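Local coordinates for capsid protein (Penaeus vannamei nodavirus, PDB 5YKZ) that forms the protruding domain of a shrimp nodavirus capsid protein, which pairs with a second copy to build the dimeric spikes on the virus particle, at residues S38-P43 / N113-T118; Q48-E53 / Q108-N113. All blocks are in the same frame, centred on the assembly; numbering follows the deposited sequence.

Contact 1: S38-P43 / N113-T118; sequences SYLLTP and NIIAAT
The Y39 ring lies beside strand 113-118 and takes A116 CB at its edge, near the ring plane, 3.7 Å from CE1. The I115 carbonyl oxygen also sits near that plane, while I114 CG2 comes in obliquely, 3.6 Å from CD1. CG of Y39 stands anti to its own carbonyl carbon (chi1 -62°), which lays the ring over toward I114 and A116; its OH reaches on to the backbone N of S34.

The strands run antiparallel, and the axes of 38-43 and 113-118 approach to 4.7 Å. L40 and I115 form a hydrogen-bonded pair: I115 N donates to L40 O at 2.8 Å, and L40 N returns a longer bond to I115 O. T42 and N113 repeat the pattern, with N113 N at 2.8 Å from T42 O. Between them L41 and I114 are a non-hydrogen-bonded pair; their branches run alongside each other in one direction, L41 CD2 4.0 Å from I114 CG1. On the other face the I115 side chain runs about perpendicular to that of T42 and puts CD1 3.5 Å from T42 OG1 and against T42 CG2. A water joins T42 OG1, P43 O and N113 ND2, and another links S38 O to A117 N.

That second face, with L40, T42 and I115, packs on the second subunit: L40 on its I115, T42 on its T42. The N-H and C=O groups of the L40/I115 and T42/N113 pairs thus satisfy one another within the sheet; L40 and I115 give the interface its apolar part, while T42 OG1 and N113 ND2 share a water.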
ATOM      1  N   SER B  38      18.748   1.195  -4.358  1.00 16.62           N
ATOM      2  CA  SER B  38      17.408   1.833  -4.445  1.00 17.01           C
ATOM      3  C   SER B  38      16.345   0.843  -4.089  1.00 16.05           C
ATOM      4  O   SER B  38      16.328  -0.343  -4.441  1.00 16.98           O
ATOM      5  CB  SER B  38      17.232   2.398  -5.826  1.00 20.06           C
ATOM      6  OG  SER B  38      18.117   3.592  -5.908  1.00 24.42           O
ATOM      7  N   TYR B  39      15.360   1.402  -3.362  1.00 15.66           N
ATOM      8  CA  TYR B  39      14.174   0.675  -2.855  1.00 14.34           C
ATOM      9  C   TYR B  39      12.929   1.407  -3.173  1.00 13.37           C
ATOM     10  O   TYR B  39      12.973   2.677  -3.288  1.00 14.78           O
ATOM     11  CB  TYR B  39      14.302   0.456  -1.341  1.00 14.75           C
ATOM     12  CG  TYR B  39      15.464  -0.369  -0.968  1.00 15.72           C
ATOM     13  CD1 TYR B  39      15.349  -1.755  -0.934  1.00 17.35           C
ATOM     14  CD2 TYR B  39      16.706   0.166  -0.646  1.00 17.01           C
ATOM     15  CE1 TYR B  39      16.444  -2.559  -0.637  1.00 18.49           C
ATOM     16  CE2 TYR B  39      17.790  -0.651  -0.325  1.00 17.01           C
ATOM     17  CZ  TYR B  39      17.613  -1.989  -0.337  1.00 16.71           C
ATOM     18  OH  TYR B  39      18.720  -2.782   0.029  1.00 19.99           O
ATOM     19  N   LEU B  40      11.827   0.754  -3.222  1.00 13.57           N
ATOM     20  CA  LEU B  40      10.472   1.389  -3.293  1.00 13.21           C
ATOM     21  C   LEU B  40       9.783   1.164  -1.975  1.00 13.33           C
ATOM     22  O   LEU B  40       9.827   0.022  -1.442  1.00 14.25           O
ATOM     23  CB  LEU B  40       9.745   0.698  -4.386  1.00 15.37           C
ATOM     24  CG  LEU B  40       8.522   1.336  -4.877  1.00 18.53           C
ATOM     25  CD1 LEU B  40       8.772   2.673  -5.654  1.00 17.46           C
ATOM     26  CD2 LEU B  40       7.693   0.376  -5.721  1.00 23.25           C
ATOM     27  N   LEU B  41       9.110   2.157  -1.456  1.00 12.53           N
ATOM     28  CA  LEU B  41       8.350   2.052  -0.221  1.00 12.91           C
ATOM     29  C   LEU B  41       6.900   2.237  -0.503  1.00 12.72           C
ATOM     30  O   LEU B  41       6.514   3.199  -1.192  1.00 13.15           O
ATOM     31  CB  LEU B  41       8.771   3.114   0.810  1.00 13.16           C
ATOM     32  CG  LEU B  41      10.232   3.429   0.912  1.00 13.62           C
ATOM     33  CD1 LEU B  41      10.514   4.462   1.950  1.00 13.30           C
ATOM     34  CD2 LEU B  41      11.079   2.166   1.208  1.00 14.18           C
ATOM     35  N   THR B  42       6.011   1.362   0.019  1.00 11.97           N
ATOM     36  CA  THR B  42       4.587   1.444  -0.156  1.00 13.09           C
ATOM     37  C   THR B  42       3.909   1.368   1.193  1.00 11.80           C
ATOM     38  O   THR B  42       4.395   0.636   2.091  1.00 12.82           O
ATOM     39  CB  THR B  42       4.116   0.290  -1.083  1.00 14.61           C
ATOM     40  OG1 THR B  42       4.550  -1.012  -0.517  1.00 17.25           O
ATOM     41  CG2 THR B  42       4.682   0.432  -2.425  1.00 14.29           C
ATOM     42  N   PRO B  43       2.806   2.065   1.397  1.00 12.76           N
ATOM     43  CA  PRO B  43       2.167   2.113   2.726  1.00 12.54           C
ATOM     44  C   PRO B  43       1.390   0.870   3.069  1.00 12.77           C
ATOM     45  O   PRO B  43       0.847   0.224   2.160  1.00 14.12           O
ATOM     46  CB  PRO B  43       1.205   3.316   2.589  1.00 13.98           C
ATOM     47  CG  PRO B  43       0.874   3.335   1.108  1.00 15.86           C
ATOM     48  CD  PRO B  43       2.132   2.962   0.412  1.00 13.85           C
ATOM     49  N   ASN B 113       6.155  -1.090   3.408  1.00 13.07           N
ATOM     50  CA  ASN B 113       6.973  -2.160   2.879  1.00 13.74           C
ATOM     51  C   ASN B 113       8.122  -1.656   2.161  1.00 13.26           C
ATOM     52  O   ASN B 113       7.982  -0.685   1.430  1.00 15.03           O
ATOM     53  CB  ASN B 113       6.120  -3.070   1.984  1.00 15.64           C
ATOM     54  CG  ASN B 113       5.182  -3.964   2.914  1.00 17.48           C
ATOM     55  OD1 ASN B 113       5.611  -4.530   3.884  1.00 19.54           O
ATOM     56  ND2 ASN B 113       4.058  -3.886   2.698  1.00 20.05           N
ATOM     57  N   ILE B 114       9.308  -2.238   2.358  1.00 13.57           N
ATOM     58  CA  ILE B 114      10.522  -1.891   1.629  1.00 13.82           C
ATOM     59  C   ILE B 114      10.725  -2.951   0.577  1.00 14.26           C
ATOM     60  O   ILE B 114      10.953  -4.134   0.894  1.00 16.53           O
ATOM     61  CB  ILE B 114      11.724  -1.806   2.536  1.00 15.55           C
ATOM     62  CG1 ILE B 114      11.460  -0.873   3.738  1.00 14.45           C
ATOM     63  CG2 ILE B 114      12.942  -1.408   1.715  1.00 17.14           C
ATOM     64  CD1 ILE B 114      12.675  -0.653   4.594  1.00 17.27           C
ATOM     65  N   ILE B 115      10.564  -2.581  -0.663  1.00 13.96           N
ATOM     66  CA  ILE B 115      10.512  -3.477  -1.828  1.00 14.28           C
ATOM     67  C   ILE B 115      11.814  -3.345  -2.566  1.00 13.79           C
ATOM     68  O   ILE B 115      12.343  -2.293  -2.783  1.00 14.16           O
ATOM     69  CB  ILE B 115       9.362  -3.112  -2.739  1.00 14.45           C
ATOM     70  CG1 ILE B 115       8.076  -3.171  -1.955  1.00 17.20           C
ATOM     71  CG2 ILE B 115       9.316  -4.072  -3.912  1.00 16.44           C
ATOM     72  CD1 ILE B 115       6.927  -2.544  -2.557  1.00 21.90           C
ATOM     73  N   ALA B 116      12.385  -4.542  -2.860  1.00 15.03           N
ATOM     74  CA  ALA B 116      13.725  -4.696  -3.397  1.00 16.11           C
ATOM     75  C   ALA B 116      13.736  -5.635  -4.597  1.00 14.76           C
ATOM     76  O   ALA B 116      13.014  -6.638  -4.601  1.00 15.08           O
ATOM     77  CB  ALA B 116      14.634  -5.280  -2.287  1.00 17.92           C
ATOM     78  N   ALA B 117      14.651  -5.358  -5.487  1.00 16.20           N
ATOM     79  CA  ALA B 117      14.977  -6.356  -6.463  1.00 16.63           C
ATOM     80  C   ALA B 117      15.753  -7.505  -5.860  1.00 19.12           C
ATOM     81  O   ALA B 117      16.544  -7.320  -4.960  1.00 17.96           O
ATOM     82  CB  ALA B 117      15.845  -5.724  -7.508  1.00 19.68           C
ATOM     83  N   THR B 118      15.536  -8.681  -6.413  1.00 17.90           N
ATOM     84  CA  THR B 118      16.241  -9.916  -6.056  1.00 18.95           C
ATOM     85  C   THR B 118      16.296 -10.822  -7.290  1.00 22.30           C
ATOM     86  O   THR B 118      15.811 -10.495  -8.353  1.00 25.25           O
ATOM     87  CB  THR B 118      15.453 -10.583  -4.920  1.00 20.67           C
ATOM     88  OG1 THR B 118      16.188 -11.694  -4.336  1.00 22.12           O
ATOM     89  CG2 THR B 118      14.069 -11.093  -5.306  1.00 20.66           C
TER
HETATM   90  O   HOH W   1      16.394  -3.000  -4.905  1.00 21.24           O
HETATM   91  O   HOH W   2       2.443  -2.024   0.876  1.00 22.40           O

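Contact 2: Q48-E53 / Q108-N113; sequences QNFQSE and QTTGFN
Q48-E53 leaves the end of strand 38-48 and folds into a type I beta turn from N49 to S52; the turn, with E53 just after it, gathers the N49 carbonyl and the E53 carboxylate at Q108 NE2. Q108-N113 comes in extended and enters strand 111-118; the closest CA atoms are those of F50 and Q108, 6.4 Å apart. Within the turn, N49 OD1 accepts from Q51 N, an Asx turn.

The Q108 side chain, bent at chi2 (80°), carries its amide into the turn. NE2 gives one hydrogen to N49 O at 3.0 Å, tilted somewhat from both the carbonyl and the amide planes. It gives another to E53 OE2 at 2.9 Å, nearly straight (170°) and in the amide plane, on the syn lone pair of the carboxylate. S52 OG donates to the other carboxylate oxygen, E53 OE1, and also lies 2.9 Å from Q108 NE2. At the other end, Q48 OE1 accepts from T109 N at 2.9 Å; this donor stands well above the carbonyl plane of the Q48 amide, while Q48 NE2 turns back to L46 O. F50 packs alongside Q108 CB and CG. Q48 CB lies over one face of its ring, displaced toward the rim, T110 CG2 comes to the edge in plane, 3.9 Å from CZ, and Q108 CG approaches CD1 obliquely at 3.6 Å.

K106 forms a salt bridge with E53 OE2 and a hydrogen bond with F50 O. That cation and the N-H of Q108 NE2 on the same oxygen should favour the ionised carboxylate. The two acceptors of NE2, N49 O and E53 OE2, probably fix the rotation of the Q108 amide, tying the turn to the chain that leads into strand 111-118.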
ATOM      1  N   GLN B  48      -6.124  -1.509  12.694  1.00 13.29           N
ATOM      2  CA  GLN B  48      -6.035  -0.267  13.502  1.00 12.71           C
ATOM      3  C   GLN B  48      -7.331   0.279  13.813  1.00 13.51           C
ATOM      4  O   GLN B  48      -8.241   0.307  12.990  1.00 14.39           O
ATOM      5  CB  GLN B  48      -5.146   0.777  12.770  1.00 14.00           C
ATOM      6  CG  GLN B  48      -3.733   0.328  12.606  1.00 13.31           C
ATOM      7  CD  GLN B  48      -3.060   0.074  13.894  1.00 13.65           C
ATOM      8  OE1 GLN B  48      -2.986   1.017  14.708  1.00 14.29           O
ATOM      9  NE2 GLN B  48      -2.563  -1.065  14.079  1.00 14.61           N
ATOM     10  N   ASN B  49      -7.476   0.819  15.044  1.00 13.52           N
ATOM     11  CA  ASN B  49      -8.634   1.587  15.426  1.00 13.35           C
ATOM     12  C   ASN B  49      -8.290   3.040  15.458  1.00 13.20           C
ATOM     13  O   ASN B  49      -7.784   3.544  16.470  1.00 14.83           O
ATOM     14  CB  ASN B  49      -9.186   1.150  16.771  1.00 14.85           C
ATOM     15  CG  ASN B  49     -10.350   1.953  17.148  1.00 15.38           C
ATOM     16  OD1 ASN B  49     -10.893   2.726  16.415  1.00 16.42           O
ATOM     17  ND2 ASN B  49     -10.858   1.673  18.377  1.00 20.66           N
ATOM     18  N   PHE B  50      -8.490   3.731  14.332  1.00 13.57           N
ATOM     19  CA  PHE B  50      -8.180   5.160  14.218  1.00 14.64           C
ATOM     20  C   PHE B  50      -9.208   5.998  14.904  1.00 14.50           C
ATOM     21  O   PHE B  50      -9.007   7.220  14.899  1.00 16.45           O
ATOM     22  CB  PHE B  50      -8.055   5.553  12.716  1.00 13.77           C
ATOM     23  CG  PHE B  50      -6.954   4.871  11.991  1.00 13.58           C
ATOM     24  CD1 PHE B  50      -5.611   5.261  12.180  1.00 14.44           C
ATOM     25  CD2 PHE B  50      -7.162   3.862  11.076  1.00 12.88           C
ATOM     26  CE1 PHE B  50      -4.621   4.682  11.487  1.00 13.86           C
ATOM     27  CE2 PHE B  50      -6.163   3.271  10.371  1.00 14.15           C
ATOM     28  CZ  PHE B  50      -4.863   3.682  10.600  1.00 13.68           C
ATOM     29  N   GLN B  51     -10.244   5.427  15.485  1.00 15.92           N
ATOM     30  CA  GLN B  51     -11.348   6.149  16.168  1.00 16.83           C
ATOM     31  C   GLN B  51     -11.300   5.856  17.617  1.00 18.57           C
ATOM     32  O   GLN B  51     -12.342   6.119  18.309  1.00 19.63           O
ATOM     33  CB  GLN B  51     -12.670   5.755  15.546  1.00 21.58           C
ATOM     34  CG  GLN B  51     -12.713   6.231  14.105  1.00 25.39           C
ATOM     35  CD  GLN B  51     -14.047   5.992  13.374  1.00 31.95           C
ATOM     36  OE1 GLN B  51     -15.028   5.561  13.958  1.00 32.57           O
ATOM     37  NE2 GLN B  51     -14.026   6.184  12.076  1.00 34.81           N
ATOM     38  N   SER B  52     -10.202   5.492  18.184  1.00 17.12           N
ATOM     39  CA  SER B  52     -10.049   5.228  19.629  1.00 18.54           C
ATOM     40  C   SER B  52     -10.123   6.544  20.389  1.00 18.12           C
ATOM     41  O   SER B  52     -10.305   6.492  21.629  1.00 21.42           O
ATOM     42  CB  SER B  52      -8.752   4.497  19.911  1.00 19.08           C
ATOM     43  OG  SER B  52      -7.655   5.050  19.224  1.00 17.85           O
ATOM     44  N   GLU B  53      -9.976   7.698  19.746  1.00 18.46           N
ATOM     45  CA  GLU B  53     -10.111   9.051  20.377  1.00 18.87           C
ATOM     46  C   GLU B  53     -10.397   9.990  19.237  1.00 18.25           C
ATOM     47  O   GLU B  53     -10.345   9.592  18.027  1.00 16.72           O
ATOM     48  CB  GLU B  53      -8.836   9.413  21.152  1.00 20.11           C
ATOM     49  CG  GLU B  53      -7.561   9.579  20.316  1.00 18.64           C
ATOM     50  CD  GLU B  53      -7.081   8.265  19.736  1.00 18.34           C
ATOM     51  OE1 GLU B  53      -6.794   7.296  20.458  1.00 20.21           O
ATOM     52  OE2 GLU B  53      -6.954   8.191  18.479  1.00 17.57           O
ATOM     53  N   GLN B 108      -1.866   5.523  16.650  1.00 13.82           N
ATOM     54  CA  GLN B 108      -2.054   4.280  15.901  1.00 13.13           C
ATOM     55  C   GLN B 108      -0.741   3.946  15.180  1.00 13.50           C
ATOM     56  O   GLN B 108       0.127   4.769  14.982  1.00 13.97           O
ATOM     57  CB  GLN B 108      -3.192   4.445  14.883  1.00 13.83           C
ATOM     58  CG  GLN B 108      -4.551   4.530  15.551  1.00 13.73           C
ATOM     59  CD  GLN B 108      -4.925   5.888  16.137  1.00 14.03           C
ATOM     60  OE1 GLN B 108      -4.243   6.862  15.894  1.00 13.90           O
ATOM     61  NE2 GLN B 108      -5.989   5.900  16.955  1.00 14.97           N
ATOM     62  N   THR B 109      -0.631   2.686  14.746  1.00 12.67           N
ATOM     63  CA  THR B 109       0.552   2.165  14.095  1.00 13.59           C
ATOM     64  C   THR B 109       0.292   1.951  12.633  1.00 12.82           C
ATOM     65  O   THR B 109      -0.619   1.187  12.242  1.00 13.18           O
ATOM     66  CB  THR B 109       0.988   0.850  14.725  1.00 13.52           C
ATOM     67  OG1 THR B 109       1.305   1.057  16.124  1.00 15.45           O
ATOM     68  CG2 THR B 109       2.255   0.327  14.085  1.00 15.54           C
ATOM     69  N   THR B 110       1.091   2.620  11.815  1.00 12.15           N
ATOM     70  CA  THR B 110       1.072   2.395  10.357  1.00 12.52           C
ATOM     71  C   THR B 110       2.522   2.190   9.952  1.00 11.79           C
ATOM     72  O   THR B 110       3.449   2.362  10.741  1.00 12.16           O
ATOM     73  CB  THR B 110       0.410   3.512   9.599  1.00 12.61           C
ATOM     74  OG1 THR B 110       1.225   4.670   9.597  1.00 13.02           O
ATOM     75  CG2 THR B 110      -0.977   3.822  10.136  1.00 13.72           C
ATOM     76  N   GLY B 111       2.734   1.845   8.680  1.00 12.44           N
ATOM     77  CA  GLY B 111       4.056   1.541   8.213  1.00 12.40           C
ATOM     78  C   GLY B 111       4.145   1.435   6.719  1.00 12.09           C
ATOM     79  O   GLY B 111       3.273   1.923   5.970  1.00 12.09           O
ATOM     80  N   PHE B 112       5.214   0.814   6.299  1.00 12.26           N
ATOM     81  CA  PHE B 112       5.536   0.689   4.885  1.00 12.20           C
ATOM     82  C   PHE B 112       6.264  -0.598   4.639  1.00 12.74           C
ATOM     83  O   PHE B 112       6.931  -1.145   5.540  1.00 14.61           O
ATOM     84  CB  PHE B 112       6.326   1.919   4.341  1.00 12.45           C
ATOM     85  CG  PHE B 112       7.570   2.223   5.127  1.00 12.41           C
ATOM     86  CD1 PHE B 112       7.501   3.035   6.239  1.00 12.59           C
ATOM     87  CD2 PHE B 112       8.771   1.772   4.695  1.00 13.40           C
ATOM     88  CE1 PHE B 112       8.652   3.365   6.929  1.00 15.00           C
ATOM     89  CE2 PHE B 112       9.928   2.139   5.367  1.00 14.76           C
ATOM     90  CZ  PHE B 112       9.850   2.925   6.494  1.00 14.64           C
ATOM     91  N   ASN B 113       6.155  -1.090   3.408  1.00 13.07           N
ATOM     92  CA  ASN B 113       6.973  -2.160   2.879  1.00 13.74           C
ATOM     93  C   ASN B 113       8.122  -1.656   2.161  1.00 13.26           C
ATOM     94  O   ASN B 113       7.982  -0.685   1.430  1.00 15.03           O
ATOM     95  CB  ASN B 113       6.120  -3.070   1.984  1.00 15.64           C
ATOM     96  CG  ASN B 113       5.182  -3.964   2.914  1.00 17.48           C
ATOM     97  OD1 ASN B 113       5.611  -4.530   3.884  1.00 19.54           O
ATOM     98  ND2 ASN B 113       4.058  -3.886   2.698  1.00 20.05           N
TER

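How the contacts relate
Contacts 1 and 2 lie on opposite sides of the chain's centre, their own centres 21 Å apart, yet both use strand 111-118; contact 1 pairs it with strand 38-48, and contact 2 takes the loop that follows that strand. N113 is shared, but only contact 1 uses its atoms; in contact 2 it is merely the last residue of 108-113. The two also touch directly, T42 O lying 3.2 Å from F112 CB. Contact 1 joins regular strands, while contact 2 joins the loops beyond their ends by side-chain amides. Each reaches the second subunit, through L40, T42 and I115 in one and Q48 to Q51 in the other, consistent with a dimeric spike.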